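Local coordinates for Rab GDP dissociation inhibitor alpha (Naegleria fowleri, PDB 6C87), which probably binds prenylated, GDP-bound Rab GTPases, slows their release of GDP and keeps them soluble for recycling between membranes, at residues Ile428-Ile431 with Tyr432-Thr436. Residues are numbered along the deposited sequence; the frame is centred on the assembly and turned at random.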
ATOM      1  N   ILE A 428       1.966 -17.151   9.743  1.00 46.20           N
ATOM      2  CA  ILE A 428       1.569 -17.425   8.359  1.00 41.15           C
ATOM      3  C   ILE A 428       1.937 -16.256   7.456  1.00 42.08           C
ATOM      4  O   ILE A 428       2.526 -16.438   6.383  1.00 37.20           O
ATOM      5  CB  ILE A 428       0.063 -17.724   8.276  1.00 36.95           C
ATOM      6  CG1 ILE A 428      -0.257 -19.098   8.868  1.00 38.82           C
ATOM      7  CG2 ILE A 428      -0.409 -17.610   6.841  1.00 34.44           C
ATOM      8  CD1 ILE A 428      -1.737 -19.306   9.133  1.00 36.95           C
ATOM      9  N   VAL A 429       1.585 -15.036   7.879  1.00 44.16           N
ATOM     10  CA  VAL A 429       1.887 -13.843   7.093  1.00 41.79           C
ATOM     11  C   VAL A 429       3.383 -13.708   6.885  1.00 46.71           C
ATOM     12  O   VAL A 429       3.849 -13.397   5.781  1.00 51.73           O
ATOM     13  CB  VAL A 429       1.322 -12.587   7.778  1.00 40.47           C
ATOM     14  CG1 VAL A 429       1.867 -11.337   7.090  1.00 40.03           C
ATOM     15  CG2 VAL A 429      -0.197 -12.612   7.754  1.00 39.09           C
ATOM     16  N   ASP A 430       4.157 -13.922   7.948  1.00 45.83           N
ATOM     17  CA  ASP A 430       5.601 -13.811   7.831  1.00 44.98           C
ATOM     18  C   ASP A 430       6.145 -14.851   6.860  1.00 46.75           C
ATOM     19  O   ASP A 430       6.965 -14.534   5.991  1.00 43.09           O
ATOM     20  CB  ASP A 430       6.248 -13.928   9.207  1.00 43.29           C
ATOM     21  CG  ASP A 430       7.746 -13.813   9.141  1.00 48.65           C
ATOM     22  OD1 ASP A 430       8.234 -12.809   8.566  1.00 53.19           O
ATOM     23  OD2 ASP A 430       8.428 -14.701   9.691  1.00 46.67           O
ATOM     24  N   ILE A 431       5.690 -16.102   6.990  1.00 47.03           N
ATOM     25  CA  ILE A 431       6.127 -17.163   6.082  1.00 48.60           C
ATOM     26  C   ILE A 431       5.799 -16.804   4.636  1.00 51.61           C
ATOM     27  O   ILE A 431       6.633 -16.956   3.734  1.00 53.88           O
ATOM     28  CB  ILE A 431       5.491 -18.506   6.484  1.00 46.73           C
ATOM     29  CG1 ILE A 431       6.082 -19.007   7.806  1.00 43.23           C
ATOM     30  CG2 ILE A 431       5.666 -19.541   5.378  1.00 49.78           C
ATOM     31  CD1 ILE A 431       5.203 -20.038   8.511  1.00 40.38           C
ATOM     32  N   TYR A 432       4.581 -16.319   4.396  1.00 50.80           N
ATOM     33  CA  TYR A 432       4.185 -16.000   3.028  1.00 49.44           C
ATOM     34  C   TYR A 432       4.986 -14.827   2.482  1.00 54.76           C
ATOM     35  O   TYR A 432       5.339 -14.807   1.296  1.00 60.42           O
ATOM     36  CB  TYR A 432       2.681 -15.719   2.955  1.00 41.13           C
ATOM     37  CG  TYR A 432       2.144 -15.794   1.547  1.00 42.39           C
ATOM     38  CD1 TYR A 432       2.000 -17.018   0.907  1.00 48.76           C
ATOM     39  CD2 TYR A 432       1.777 -14.640   0.854  1.00 44.24           C
ATOM     40  CE1 TYR A 432       1.511 -17.096  -0.389  1.00 58.57           C
ATOM     41  CE2 TYR A 432       1.286 -14.706  -0.447  1.00 46.48           C
ATOM     42  CZ  TYR A 432       1.156 -15.940  -1.063  1.00 56.75           C
ATOM     43  OH  TYR A 432       0.675 -16.028  -2.352  1.00 57.59           O
ATOM     44  N   GLU A 433       5.298 -13.848   3.332  1.00 52.76           N
ATOM     45  CA  GLU A 433       6.145 -12.742   2.891  1.00 56.15           C
ATOM     46  C   GLU A 433       7.556 -13.226   2.570  1.00 54.64           C
ATOM     47  O   GLU A 433       8.167 -12.777   1.592  1.00 57.41           O
ATOM     48  CB  GLU A 433       6.193 -11.661   3.964  1.00 52.33           C
ATOM     49  CG  GLU A 433       4.963 -10.796   4.035  1.00 51.49           C
ATOM     50  CD  GLU A 433       5.047  -9.820   5.177  1.00 54.29           C
ATOM     51  OE1 GLU A 433       5.930 -10.023   6.041  1.00 59.58           O
ATOM     52  OE2 GLU A 433       4.244  -8.862   5.218  1.00 53.45           O
ATOM     53  N   ARG A 434       8.080 -14.152   3.378  1.00 54.16           N
ATOM     54  CA  ARG A 434       9.392 -14.725   3.106  1.00 47.39           C
ATOM     55  C   ARG A 434       9.396 -15.505   1.800  1.00 57.13           C
ATOM     56  O   ARG A 434      10.402 -15.504   1.081  1.00 60.97           O
ATOM     57  CB  ARG A 434       9.818 -15.628   4.262  1.00 49.74           C
ATOM     58  CG  ARG A 434      10.228 -14.887   5.523  1.00 45.81           C
ATOM     59  CD  ARG A 434       9.755 -15.616   6.768  1.00 43.68           C
ATOM     60  NE  ARG A 434      10.251 -16.984   6.805  1.00 48.82           N
ATOM     61  CZ  ARG A 434       9.866 -17.896   7.691  1.00 47.52           C
ATOM     62  NH1 ARG A 434       8.978 -17.587   8.625  1.00 43.48           N
ATOM     63  NH2 ARG A 434      10.376 -19.121   7.646  1.00 45.55           N
ATOM     64  N   ILE A 435       8.279 -16.155   1.464  1.00 59.22           N
ATOM     65  CA  ILE A 435       8.216 -16.930   0.229  1.00 60.57           C
ATOM     66  C   ILE A 435       8.197 -16.003  -0.985  1.00 60.07           C
ATOM     67  O   ILE A 435       9.020 -16.134  -1.896  1.00 66.29           O
ATOM     68  CB  ILE A 435       6.986 -17.859   0.248  1.00 53.43           C
ATOM     69  CG1 ILE A 435       7.157 -18.956   1.295  1.00 50.92           C
ATOM     70  CG2 ILE A 435       6.749 -18.475  -1.127  1.00 47.49           C
ATOM     71  CD1 ILE A 435       5.890 -19.725   1.572  1.00 50.24           C
ATOM     72  N   THR A 436       7.294 -15.019  -0.988  1.00 55.76           N
ATOM     73  CA  THR A 436       7.079 -14.173  -2.158  1.00 57.39           C
ATOM     74  C   THR A 436       8.022 -12.976  -2.229  1.00 61.80           C
ATOM     75  O   THR A 436       8.095 -12.331  -3.279  1.00 62.14           O
ATOM     76  CB  THR A 436       5.627 -13.668  -2.205  1.00 59.79           C
ATOM     77  OG1 THR A 436       5.368 -12.804  -1.091  1.00 62.43           O
ATOM     78  CG2 THR A 436       4.654 -14.844  -2.154  1.00 54.75           C
TER
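The last turns of helix 422-436 carry an i to i+4 salt bridge, between Asp430 and Arg434, in the GDI family's Rossmann-like domain. Arg434 NH1 donates to Asp430 OD2 at 3.1 Å, with an N-H...O angle of 150°. The two planes are turned 48° apart, and the nitrogen meets OD2 from above the carboxylate plane. Asp430 CG lies anti to its own N (chi1 -180°), which sets it beside the carbonyl carbon, on the side of Arg434 CD and NH1. The arginine chain bends at chi2 and chi3 and folds back along the helix. Ile431 CA lies over one face of the guanidinium. Beyond the helix, Arg434 NE bonds to Asp403 O and NH2 weakly to Ile411 O, which ties the helix to the region around strand 409-411 and limits the rotation of the guanidinium. Ile428, Ile431 and Ile435 lie on the buried side: the first two pack on helix 22-33, and Ile435 on Met290 and Val292 of the parallel sheet. Ile431 CG2 sits 3.8 Å from Ile435 CD1. On another side, Glu433 runs alongside Val429, and its OE2 accepts a bond from Phe440 N, just past the end of the helix. Main-chain bonds hold the turns, among them Glu433 N to Val429 O at 2.9 Å. At the last turn, Thr436 CG2 lies 3.7 Å above one face of the Tyr432 ring, offset toward its rim.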